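PDB 3PEF: 6-phosphogluconate dehydrogenase, NAD-binding from Geobacter metallireducens, which probably reduces succinic semialdehyde to gamma-hydroxybutyrate with NADPH, as a member of the beta-hydroxyacid dehydrogenase family. Local coordinates for residues A183-G188 and A201-I206; S14-N19 and G131-L136; L197-I202 and L222-N227. The protein carries 2 engineered substitutions. One frame throughout, in Å; residues are numbered along the deposited sequence.

Contact 1 of 3, residues A183-G188 and A201-I206; sequences ACFCEG and AILDVI
In the helical C-terminal domain, the long helix 166-194 and the short helix 199-208 that follows it meet through Phe185, which reaches across to Leu203 and Ile206. The contact is wholly apolar. With chi1 near 180° (179°), the Phe185 ring swings over beside its own carbonyl carbon and out toward helix 199-208. Phe185 CA and Ile206 CA stand 10.0 Å apart, and the side chains bridge that distance. Ile206 points toward the ring and sets CD1 at its edge, near the ring plane, 4.2 Å from Phe185 CE1. Leu203, one turn earlier, sends its CD1 branch obliquely to the far end of the ring, 4.1 Å from Phe185 CZ, its side chain crossing that of Phe185 at about a right angle. Phe216 of helix 214-224 stacks on the Phe185 ring and also touches Ile206, while Ile223 adds to the apolar surroundings of the phenylalanine. The outer flank of helix 199-208 meets the second subunit, where Asp204 forms a salt bridge with Lys157 of that subunit. One aromatic ring thus bridges three successive helices, in the manner of a small hydrophobic core within the all-helical C-terminal domain of beta-hydroxyacid dehydrogenases.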
ATOM      1  N   ALA A 183      -4.568  11.694  -4.784  1.00 21.65           N
ATOM      2  CA  ALA A 183      -4.024  10.452  -5.327  1.00 22.20           C
ATOM      3  C   ALA A 183      -5.146   9.560  -5.873  1.00 22.26           C
ATOM      4  O   ALA A 183      -5.040   9.014  -6.975  1.00 26.72           O
ATOM      5  CB  ALA A 183      -3.214   9.712  -4.268  1.00 26.25           C
ATOM      6  N   CYS A 184      -6.229   9.434  -5.113  1.00 18.80           N
ATOM      7  CA  CYS A 184      -7.332   8.584  -5.534  1.00 25.05           C
ATOM      8  C   CYS A 184      -8.025   9.160  -6.767  1.00 27.57           C
ATOM      9  O   CYS A 184      -8.347   8.434  -7.694  1.00 26.76           O
ATOM     10  CB  CYS A 184      -8.338   8.409  -4.392  1.00 21.39           C
ATOM     11  SG  CYS A 184      -7.664   7.406  -3.058  1.00 30.64           S
ATOM     12  N   PHE A 185      -8.251  10.472  -6.749  1.00 26.36           N
ATOM     13  CA  PHE A 185      -8.918  11.188  -7.826  1.00 21.51           C
ATOM     14  C   PHE A 185      -8.154  10.966  -9.136  1.00 28.42           C
ATOM     15  O   PHE A 185      -8.745  10.648 -10.165  1.00 25.14           O
ATOM     16  CB  PHE A 185      -8.958  12.676  -7.446  1.00 25.26           C
ATOM     17  CG  PHE A 185      -9.596  13.590  -8.478  1.00 22.08           C
ATOM     18  CD1 PHE A 185     -10.898  13.382  -8.917  1.00 23.08           C
ATOM     19  CD2 PHE A 185      -8.905  14.708  -8.943  1.00 23.49           C
ATOM     20  CE1 PHE A 185     -11.494  14.250  -9.832  1.00 20.28           C
ATOM     21  CE2 PHE A 185      -9.487  15.590  -9.874  1.00 25.07           C
ATOM     22  CZ  PHE A 185     -10.780  15.359 -10.319  1.00 25.37           C
ATOM     23  N   CYS A 186      -6.834  11.110  -9.080  1.00 20.37           N
ATOM     24  CA  CYS A 186      -5.998  10.925 -10.255  1.00 24.93           C
ATOM     25  C   CYS A 186      -5.997   9.478 -10.754  1.00 31.40           C
ATOM     26  O   CYS A 186      -6.056   9.242 -11.951  1.00 30.65           O
ATOM     27  CB  CYS A 186      -4.575  11.418  -9.987  1.00 25.03           C
ATOM     28  SG  CYS A 186      -4.480  13.219  -9.778  1.00 29.97           S
ATOM     29  N   GLU A 187      -5.937   8.514  -9.838  1.00 27.83           N
ATOM     30  CA  GLU A 187      -6.059   7.123 -10.225  1.00 30.45           C
ATOM     31  C   GLU A 187      -7.370   6.904 -10.977  1.00 28.37           C
ATOM     32  O   GLU A 187      -7.409   6.157 -11.937  1.00 23.42           O
ATOM     33  CB  GLU A 187      -5.954   6.187  -9.008  1.00 30.43           C
ATOM     34  CG  GLU A 187      -4.531   5.920  -8.595  1.00 30.47           C
ATOM     35  CD  GLU A 187      -4.398   4.907  -7.471  1.00 35.97           C
ATOM     36  OE1 GLU A 187      -5.408   4.259  -7.098  1.00 26.54           O
ATOM     37  OE2 GLU A 187      -3.260   4.758  -6.961  1.00 36.81           O
ATOM     38  N   GLY A 188      -8.441   7.564 -10.542  1.00 27.33           N
ATOM     39  CA  GLY A 188      -9.731   7.427 -11.200  1.00 25.13           C
ATOM     40  C   GLY A 188      -9.796   8.036 -12.596  1.00 25.60           C
ATOM     41  O   GLY A 188     -10.319   7.436 -13.536  1.00 27.56           O
ATOM     42  N   ALA A 201     -16.716  13.681 -19.176  1.00 28.67           N
ATOM     43  CA  ALA A 201     -17.863  12.907 -18.718  1.00 29.03           C
ATOM     44  C   ALA A 201     -17.644  12.461 -17.267  1.00 30.32           C
ATOM     45  O   ALA A 201     -18.540  12.550 -16.426  1.00 30.61           O
ATOM     46  CB  ALA A 201     -18.071  11.705 -19.628  1.00 26.05           C
ATOM     47  N   ILE A 202     -16.436  11.990 -16.977  1.00 28.69           N
ATOM     48  CA  ILE A 202     -16.094  11.598 -15.615  1.00 26.55           C
ATOM     49  C   ILE A 202     -16.223  12.758 -14.640  1.00 23.28           C
ATOM     50  O   ILE A 202     -16.804  12.605 -13.562  1.00 31.25           O
ATOM     51  CB  ILE A 202     -14.680  11.024 -15.542  1.00 26.17           C
ATOM     52  CG1 ILE A 202     -14.594   9.781 -16.437  1.00 22.09           C
ATOM     53  CG2 ILE A 202     -14.307  10.713 -14.079  1.00 23.34           C
ATOM     54  CD1 ILE A 202     -13.204   9.327 -16.727  1.00 26.06           C
ATOM     55  N   LEU A 203     -15.680  13.909 -15.030  1.00 26.65           N
ATOM     56  CA  LEU A 203     -15.736  15.140 -14.236  1.00 30.33           C
ATOM     57  C   LEU A 203     -17.177  15.547 -13.946  1.00 32.53           C
ATOM     58  O   LEU A 203     -17.536  15.912 -12.816  1.00 28.02           O
ATOM     59  CB  LEU A 203     -15.033  16.270 -14.992  1.00 31.97           C
ATOM     60  CG  LEU A 203     -13.661  16.756 -14.506  1.00 34.97           C
ATOM     61  CD1 LEU A 203     -12.896  15.679 -13.778  1.00 23.55           C
ATOM     62  CD2 LEU A 203     -12.835  17.352 -15.657  1.00 25.06           C
ATOM     63  N   ASP A 204     -18.000  15.482 -14.988  1.00 30.54           N
ATOM     64  CA  ASP A 204     -19.405  15.857 -14.904  1.00 31.56           C
ATOM     65  C   ASP A 204     -20.225  14.930 -13.990  1.00 28.42           C
ATOM     66  O   ASP A 204     -21.103  15.395 -13.268  1.00 31.37           O
ATOM     67  CB  ASP A 204     -20.002  15.883 -16.310  1.00 40.75           C
ATOM     68  CG  ASP A 204     -21.459  16.297 -16.316  1.00 52.70           C
ATOM     69  OD1 ASP A 204     -22.313  15.459 -16.681  1.00 52.73           O
ATOM     70  OD2 ASP A 204     -21.749  17.459 -15.954  1.00 63.08           O
ATOM     71  N   VAL A 205     -19.945  13.628 -14.022  1.00 28.96           N
ATOM     72  CA  VAL A 205     -20.618  12.678 -13.128  1.00 29.23           C
ATOM     73  C   VAL A 205     -20.177  12.860 -11.674  1.00 29.33           C
ATOM     74  O   VAL A 205     -20.995  12.805 -10.753  1.00 27.70           O
ATOM     75  CB  VAL A 205     -20.382  11.189 -13.553  1.00 28.12           C
ATOM     76  CG1 VAL A 205     -20.908  10.239 -12.497  1.00 32.52           C
ATOM     77  CG2 VAL A 205     -21.044  10.894 -14.873  1.00 25.61           C
ATOM     78  N   ILE A 206     -18.884  13.075 -11.456  1.00 28.69           N
ATOM     79  CA  ILE A 206     -18.405  13.317 -10.100  1.00 28.09           C
ATOM     80  C   ILE A 206     -18.983  14.616  -9.523  1.00 31.70           C
ATOM     81  O   ILE A 206     -19.434  14.664  -8.372  1.00 32.08           O
ATOM     82  CB  ILE A 206     -16.875  13.329 -10.045  1.00 32.09           C
ATOM     83  CG1 ILE A 206     -16.352  11.901 -10.248  1.00 31.06           C
ATOM     84  CG2 ILE A 206     -16.395  13.885  -8.718  1.00 26.01           C
ATOM     85  CD1 ILE A 206     -14.874  11.823 -10.415  1.00 29.70           C
TER

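Contact 2 of 3, residues S14-N19 and G131-L136; sequences SAMAKN and GTLIIL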
ATOM      1  N   SER A  14       4.454  35.700   0.149  1.00 22.26           N
ATOM      2  CA  SER A  14       4.484  36.953  -0.604  1.00 24.72           C
ATOM      3  C   SER A  14       3.056  37.473  -0.764  1.00 25.90           C
ATOM      4  O   SER A  14       2.794  38.673  -0.629  1.00 23.81           O
ATOM      5  CB  SER A  14       5.173  36.768  -1.967  1.00 20.12           C
ATOM      6  OG  SER A  14       4.495  35.811  -2.762  1.00 31.59           O
ATOM      7  N   ALA A  15       2.132  36.555  -1.027  1.00 24.99           N
ATOM      8  CA  ALA A  15       0.732  36.914  -1.173  1.00 25.24           C
ATOM      9  C   ALA A  15       0.144  37.385   0.149  1.00 21.05           C
ATOM     10  O   ALA A  15      -0.613  38.370   0.192  1.00 21.43           O
ATOM     11  CB  ALA A  15      -0.074  35.744  -1.742  1.00 25.54           C
ATOM     12  N   MET A  16       0.464  36.680   1.228  1.00 23.43           N
ATOM     13  CA  MET A  16      -0.011  37.089   2.547  1.00 21.86           C
ATOM     14  C   MET A  16       0.537  38.469   2.948  1.00 25.34           C
ATOM     15  O   MET A  16      -0.205  39.333   3.420  1.00 22.81           O
ATOM     16  CB  MET A  16       0.343  36.025   3.586  1.00 24.11           C
ATOM     17  CG  MET A  16      -0.349  34.691   3.299  1.00 22.03           C
ATOM     18  SD  MET A  16       0.465  33.299   4.104  1.00 24.86           S
ATOM     19  CE  MET A  16      -0.208  33.463   5.753  1.00 29.96           C
ATOM     20  N   ALA A  17       1.831  38.688   2.730  1.00 24.42           N
ATOM     21  CA  ALA A  17       2.463  39.957   3.097  1.00 21.96           C
ATOM     22  C   ALA A  17       1.891  41.140   2.306  1.00 26.43           C
ATOM     23  O   ALA A  17       1.737  42.244   2.845  1.00 26.87           O
ATOM     24  CB  ALA A  17       3.999  39.867   2.921  1.00 18.19           C
ATOM     25  N   LYS A  18       1.577  40.899   1.033  1.00 25.50           N
ATOM     26  CA  LYS A  18       1.001  41.915   0.148  1.00 23.16           C
ATOM     27  C   LYS A  18      -0.332  42.382   0.681  1.00 29.12           C
ATOM     28  O   LYS A  18      -0.669  43.564   0.582  1.00 26.22           O
ATOM     29  CB  LYS A  18       0.761  41.333  -1.243  1.00 27.96           C
ATOM     30  CG  LYS A  18       1.280  42.169  -2.391  1.00 43.16           C
ATOM     31  CD  LYS A  18       2.384  41.424  -3.136  1.00 58.53           C
ATOM     32  CE  LYS A  18       1.855  40.766  -4.404  1.00 68.02           C
ATOM     33  NZ  LYS A  18       2.865  39.868  -5.045  1.00 71.62           N
ATOM     34  N   ASN A  19      -1.110  41.433   1.201  1.00 26.50           N
ATOM     35  CA  ASN A  19      -2.398  41.743   1.823  1.00 25.38           C
ATOM     36  C   ASN A  19      -2.230  42.646   3.054  1.00 25.79           C
ATOM     37  O   ASN A  19      -2.998  43.584   3.253  1.00 30.41           O
ATOM     38  CB  ASN A  19      -3.187  40.457   2.127  1.00 30.16           C
ATOM     39  CG  ASN A  19      -3.858  39.885   0.879  1.00 33.99           C
ATOM     40  OD1 ASN A  19      -4.064  40.607  -0.093  1.00 33.63           O
ATOM     41  ND2 ASN A  19      -4.198  38.591   0.899  1.00 26.22           N
ATOM     42  N   GLY A 131      -7.089  36.718   0.490  1.00 24.64           N
ATOM     43  CA  GLY A 131      -7.229  36.940   1.926  1.00 23.94           C
ATOM     44  C   GLY A 131      -8.276  36.026   2.532  1.00 22.66           C
ATOM     45  O   GLY A 131      -8.957  36.349   3.494  1.00 28.76           O
ATOM     46  N   THR A 132      -8.348  34.824   1.989  1.00 26.17           N
ATOM     47  CA  THR A 132      -9.468  33.945   2.225  1.00 28.71           C
ATOM     48  C   THR A 132      -9.017  32.623   2.915  1.00 30.53           C
ATOM     49  O   THR A 132      -9.726  31.616   2.921  1.00 30.15           O
ATOM     50  CB  THR A 132     -10.151  33.764   0.857  1.00 27.67           C
ATOM     51  OG1 THR A 132     -11.404  34.471   0.848  1.00 35.29           O
ATOM     52  CG2 THR A 132     -10.296  32.341   0.471  1.00 33.57           C
ATOM     53  N   LEU A 133      -7.842  32.662   3.537  1.00 25.34           N
ATOM     54  CA  LEU A 133      -7.259  31.487   4.195  1.00 19.15           C
ATOM     55  C   LEU A 133      -8.026  31.103   5.458  1.00 24.96           C
ATOM     56  O   LEU A 133      -8.653  31.940   6.100  1.00 24.12           O
ATOM     57  CB  LEU A 133      -5.791  31.744   4.567  1.00 21.99           C
ATOM     58  CG  LEU A 133      -4.824  32.114   3.421  1.00 23.21           C
ATOM     59  CD1 LEU A 133      -3.470  32.504   3.977  1.00 17.19           C
ATOM     60  CD2 LEU A 133      -4.677  30.975   2.397  1.00 16.83           C
ATOM     61  N   ILE A 134      -7.943  29.831   5.825  1.00 26.98           N
ATOM     62  CA  ILE A 134      -8.385  29.382   7.143  1.00 23.76           C
ATOM     63  C   ILE A 134      -7.146  29.272   8.034  1.00 22.55           C
ATOM     64  O   ILE A 134      -6.191  28.589   7.690  1.00 24.00           O
ATOM     65  CB  ILE A 134      -9.083  28.025   7.040  1.00 23.45           C
ATOM     66  CG1 ILE A 134     -10.199  28.087   5.981  1.00 27.31           C
ATOM     67  CG2 ILE A 134      -9.633  27.594   8.393  1.00 28.82           C
ATOM     68  CD1 ILE A 134     -10.617  26.735   5.480  1.00 26.57           C
ATOM     69  N   ILE A 135      -7.165  29.945   9.180  1.00 23.78           N
ATOM     70  CA  ILE A 135      -5.987  30.043  10.028  1.00 30.24           C
ATOM     71  C   ILE A 135      -6.154  29.203  11.290  1.00 29.87           C
ATOM     72  O   ILE A 135      -7.074  29.425  12.069  1.00 25.86           O
ATOM     73  CB  ILE A 135      -5.689  31.530  10.364  1.00 29.07           C
ATOM     74  CG1 ILE A 135      -5.569  32.321   9.056  1.00 36.29           C
ATOM     75  CG2 ILE A 135      -4.411  31.673  11.203  1.00 22.41           C
ATOM     76  CD1 ILE A 135      -5.081  33.750   9.219  1.00 40.56           C
ATOM     77  N   LEU A 136      -5.256  28.241  11.478  1.00 27.63           N
ATOM     78  CA  LEU A 136      -5.364  27.266  12.564  1.00 24.87           C
ATOM     79  C   LEU A 136      -4.349  27.560  13.681  1.00 26.90           C
ATOM     80  O   LEU A 136      -3.300  26.930  13.761  1.00 28.01           O
ATOM     81  CB  LEU A 136      -5.125  25.853  11.999  1.00 23.57           C
ATOM     82  CG  LEU A 136      -5.895  25.531  10.714  1.00 19.61           C
ATOM     83  CD1 LEU A 136      -5.342  24.297  10.000  1.00 28.13           C
ATOM     84  CD2 LEU A 136      -7.396  25.371  11.039  1.00 17.43           C
TER
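Met16 and Leu133 meet at about a right angle, the thioether chain of the helix residue bending round a single methyl branch of the strand residue. Leu133 points toward helix 11-22 and offers CD1, which lies 3.8 Å from Met16 CE, 3.9 Å from Met16 CG and 4.0 Å from Met16 SD. The near-equal spacing follows from the bend at the end of the methionine: with chi3 at 81°, CE folds back, and CG, SD and CE all curve about the same methyl group. Met154 of helix 141-154, Met64 and Met94 also touch Met16, while Leu133 also rests on Pro127 and Ala128 of helix 125-130 and on Val121.

One turn further along the helix, Asn19 points toward Gly131 and brings ND2 up to the backbone there, 3.5 Å from Gly131 N and 3.6 Å from Gly131 CA. The two nitrogens are both donors and do not bond to each other; ND2 instead donates to the carbonyl O of Glu129, in the last turn of helix 125-130. Gly131 leaves that helix with positive phi (79°), and the chain then turns into strand 133-139. Helix 11-22 begins within the GxGxxG pattern and is the glycine-rich helix of a Rossmann-type dinucleotide-binding fold; here it packs, close to NADP+, against the added strands that extend the sheet of this domain.

Contact 3 of 3, residues L197-I202 and L222-N227; sequences LATDAI and LIRDRN
Asp200 and Arg224 join in a salt bridge at the surface, between the first turn of helix 199-208 and the C-terminal end of helix 214-224. Arg224 NH1 donates to Asp200 OD1 over 3.2 Å at an N-H...O angle of 149°, using the syn lone pair of the oxygen. The groups are not coplanar: OD1 lies somewhat out of the guanidinium plane, and the carboxylate and guanidinium planes are turned 63° apart. The same oxygen sits close to the aliphatic part of the arginine, 3.1 Å from Arg224 CD, so one oxygen meets both the last methylene and NH1. Beside this pair, Thr199 points toward Arg224 and brings OG1 to 3.5 Å from Arg224 CG, adding a van der Waals contact to the stem.

The next shell holds the guanidinium on its other partner. Arg224 NE donates to Asp225 OD1 over 3.2 Å, nearly straight at 161°; the oxygen lies in the guanidinium plane, whereas the nitrogen stands above the carboxylate plane. Weaker bonds from Arg224 NH2 to both Asp225 oxygens complete a network of one arginine between two aspartates, which would be expected to balance part of their negative charge. A bend at chi3 turns the guanidinium toward this position.

Arg226 closes helix 214-224 in a Schellman motif: its N bonds to Ile223 O and Asn227 N to Leu222 O. Arg226 NH2 forms a salt bridge with Glu193, a residue near the end of helix 166-194 that Thr199 also touches. Below the charged surface, Ile223 packs on Leu189 and Phe282, so the ends of helices 166-194, 199-208 and 214-224 converge here.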
ATOM      1  N   LEU A 197     -13.209   6.155 -21.464  1.00 36.04           N
ATOM      2  CA  LEU A 197     -14.146   7.207 -21.071  1.00 34.86           C
ATOM      3  C   LEU A 197     -13.543   8.589 -21.327  1.00 36.22           C
ATOM      4  O   LEU A 197     -12.346   8.791 -21.117  1.00 39.53           O
ATOM      5  CB  LEU A 197     -14.538   7.070 -19.586  1.00 32.21           C
ATOM      6  CG  LEU A 197     -15.337   5.835 -19.159  1.00 33.14           C
ATOM      7  CD1 LEU A 197     -15.506   5.749 -17.635  1.00 28.42           C
ATOM      8  CD2 LEU A 197     -16.705   5.806 -19.837  1.00 34.65           C
ATOM      9  N   ALA A 198     -14.364   9.543 -21.770  1.00 35.47           N
ATOM     10  CA  ALA A 198     -13.922  10.940 -21.876  1.00 36.03           C
ATOM     11  C   ALA A 198     -13.798  11.596 -20.487  1.00 36.79           C
ATOM     12  O   ALA A 198     -14.673  11.427 -19.632  1.00 35.10           O
ATOM     13  CB  ALA A 198     -14.881  11.731 -22.747  1.00 38.99           C
ATOM     14  N   THR A 199     -12.722  12.346 -20.257  1.00 36.60           N
ATOM     15  CA  THR A 199     -12.493  12.908 -18.925  1.00 39.82           C
ATOM     16  C   THR A 199     -13.574  13.927 -18.514  1.00 34.33           C
ATOM     17  O   THR A 199     -13.943  14.014 -17.343  1.00 33.37           O
ATOM     18  CB  THR A 199     -11.069  13.499 -18.761  1.00 49.26           C
ATOM     19  OG1 THR A 199     -10.962  14.722 -19.484  1.00 50.10           O
ATOM     20  CG2 THR A 199     -10.029  12.533 -19.280  1.00 52.72           C
ATOM     21  N   ASP A 200     -14.094  14.683 -19.474  1.00 33.77           N
ATOM     22  CA  ASP A 200     -15.203  15.600 -19.188  1.00 41.50           C
ATOM     23  C   ASP A 200     -16.456  14.880 -18.670  1.00 36.03           C
ATOM     24  O   ASP A 200     -17.174  15.405 -17.826  1.00 37.73           O
ATOM     25  CB  ASP A 200     -15.553  16.437 -20.424  1.00 49.95           C
ATOM     26  CG  ASP A 200     -14.717  17.699 -20.530  1.00 56.71           C
ATOM     27  OD1 ASP A 200     -14.081  18.093 -19.524  1.00 54.73           O
ATOM     28  OD2 ASP A 200     -14.700  18.300 -21.623  1.00 62.58           O
ATOM     29  N   ALA A 201     -16.716  13.681 -19.176  1.00 28.67           N
ATOM     30  CA  ALA A 201     -17.863  12.907 -18.718  1.00 29.03           C
ATOM     31  C   ALA A 201     -17.644  12.461 -17.267  1.00 30.32           C
ATOM     32  O   ALA A 201     -18.540  12.550 -16.426  1.00 30.61           O
ATOM     33  CB  ALA A 201     -18.071  11.705 -19.628  1.00 26.05           C
ATOM     34  N   ILE A 202     -16.436  11.990 -16.977  1.00 28.69           N
ATOM     35  CA  ILE A 202     -16.094  11.598 -15.615  1.00 26.55           C
ATOM     36  C   ILE A 202     -16.223  12.758 -14.640  1.00 23.28           C
ATOM     37  O   ILE A 202     -16.804  12.605 -13.562  1.00 31.25           O
ATOM     38  CB  ILE A 202     -14.680  11.024 -15.542  1.00 26.17           C
ATOM     39  CG1 ILE A 202     -14.594   9.781 -16.437  1.00 22.09           C
ATOM     40  CG2 ILE A 202     -14.307  10.713 -14.079  1.00 23.34           C
ATOM     41  CD1 ILE A 202     -13.204   9.327 -16.727  1.00 26.06           C
ATOM     42  N   LEU A 222      -7.841  21.608 -14.709  1.00 31.47           N
ATOM     43  CA  LEU A 222      -6.449  21.882 -15.039  1.00 27.62           C
ATOM     44  C   LEU A 222      -5.782  20.613 -15.516  1.00 27.74           C
ATOM     45  O   LEU A 222      -4.958  20.624 -16.425  1.00 30.82           O
ATOM     46  CB  LEU A 222      -5.715  22.456 -13.832  1.00 18.96           C
ATOM     47  CG  LEU A 222      -6.257  23.803 -13.375  1.00 28.04           C
ATOM     48  CD1 LEU A 222      -5.630  24.188 -12.039  1.00 24.29           C
ATOM     49  CD2 LEU A 222      -5.979  24.864 -14.458  1.00 26.21           C
ATOM     50  N   ILE A 223      -6.029  19.351 -14.965  1.00 26.63           N
ATOM     51  CA  ILE A 223      -5.560  18.066 -15.444  1.00 28.73           C
ATOM     52  C   ILE A 223      -5.996  17.816 -16.882  1.00 32.22           C
ATOM     53  O   ILE A 223      -5.185  17.494 -17.758  1.00 32.40           O
ATOM     54  CB  ILE A 223      -6.070  16.933 -14.534  1.00 20.00           C
ATOM     55  CG1 ILE A 223      -5.448  17.046 -13.141  1.00 20.00           C
ATOM     56  CG2 ILE A 223      -5.764  15.576 -15.150  1.00 20.00           C
ATOM     57  CD1 ILE A 223      -6.086  16.140 -12.112  1.00 20.00           C
ATOM     58  N   ARG A 224      -7.288  18.045 -17.059  1.00 34.01           N
ATOM     59  CA  ARG A 224      -7.773  17.906 -18.425  1.00 44.01           C
ATOM     60  C   ARG A 224      -6.968  18.769 -19.399  1.00 43.45           C
ATOM     61  O   ARG A 224      -6.675  18.342 -20.510  1.00 40.31           O
ATOM     62  CB  ARG A 224      -9.249  18.294 -18.501  1.00 41.06           C
ATOM     63  CG  ARG A 224      -9.870  18.069 -19.869  1.00 47.19           C
ATOM     64  CD  ARG A 224     -11.100  18.924 -20.037  1.00 45.86           C
ATOM     65  NE  ARG A 224     -10.799  20.307 -19.679  1.00 53.62           N
ATOM     66  CZ  ARG A 224     -11.476  21.019 -18.781  1.00 53.92           C
ATOM     67  NH1 ARG A 224     -12.519  20.483 -18.151  1.00 49.00           N
ATOM     68  NH2 ARG A 224     -11.115  22.272 -18.519  1.00 49.16           N
ATOM     69  N   ASP A 225      -6.612  19.980 -18.970  1.00 44.14           N
ATOM     70  CA  ASP A 225      -5.834  20.917 -19.796  1.00 39.33           C
ATOM     71  C   ASP A 225      -4.319  20.687 -19.703  1.00 34.60           C
ATOM     72  O   ASP A 225      -3.532  21.357 -20.382  1.00 33.62           O
ATOM     73  CB  ASP A 225      -6.153  22.360 -19.388  1.00 38.06           C
ATOM     74  CG  ASP A 225      -7.595  22.739 -19.662  1.00 44.32           C
ATOM     75  OD1 ASP A 225      -8.237  22.055 -20.497  1.00 49.06           O
ATOM     76  OD2 ASP A 225      -8.084  23.717 -19.044  1.00 44.87           O
ATOM     77  N   ARG A 226      -3.908  19.749 -18.860  1.00 32.22           N
ATOM     78  CA  ARG A 226      -2.491  19.490 -18.656  1.00 36.27           C
ATOM     79  C   ARG A 226      -1.758  20.767 -18.227  1.00 35.09           C
ATOM     80  O   ARG A 226      -0.606  20.993 -18.594  1.00 35.33           O
ATOM     81  CB  ARG A 226      -1.861  18.913 -19.934  1.00 47.43           C
ATOM     82  CG  ARG A 226      -2.491  17.601 -20.427  1.00 53.57           C
ATOM     83  CD  ARG A 226      -1.988  16.376 -19.655  1.00 60.93           C
ATOM     84  NE  ARG A 226      -3.088  15.493 -19.260  1.00 68.11           N
ATOM     85  CZ  ARG A 226      -3.593  14.520 -20.017  1.00 67.95           C
ATOM     86  NH1 ARG A 226      -3.101  14.283 -21.222  1.00 75.82           N
ATOM     87  NH2 ARG A 226      -4.597  13.784 -19.570  1.00 62.39           N
ATOM     88  N   ASN A 227      -2.433  21.602 -17.447  1.00 27.88           N
ATOM     89  CA  ASN A 227      -1.811  22.785 -16.851  1.00 27.19           C
ATOM     90  C   ASN A 227      -1.468  22.482 -15.386  1.00 32.44           C
ATOM     91  O   ASN A 227      -2.358  22.279 -14.555  1.00 26.04           O
ATOM     92  CB  ASN A 227      -2.762  23.985 -16.963  1.00 27.32           C
ATOM     93  CG  ASN A 227      -2.255  25.214 -16.223  1.00 34.25           C
ATOM     94  OD1 ASN A 227      -1.151  25.226 -15.675  1.00 34.48           O
ATOM     95  ND2 ASN A 227      -3.066  26.260 -16.210  1.00 34.30           N
TER

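Contact 2 comes first along the chain and lies in the nucleotide-binding domain, joining helix 11-22 to the region of strand 133-139. Contacts 1 and 3 follow in the helical C-terminal domain, their centres about 30 Å from that of contact 2. They are neighbours, with centres about 9 Å apart, and share helix 199-208 along with residues Ala201 and Ile202; the two touch through Leu203 and Arg224 and through Cys186 and Ile223. Together they tie helix 199-208 to helices 166-194 and 214-224, with an apolar interior and a charged surface. All three contacts border the second subunit: Val205 packs on Leu136 of that subunit, linking the C-terminal domain to a neighbouring nucleotide-binding domain.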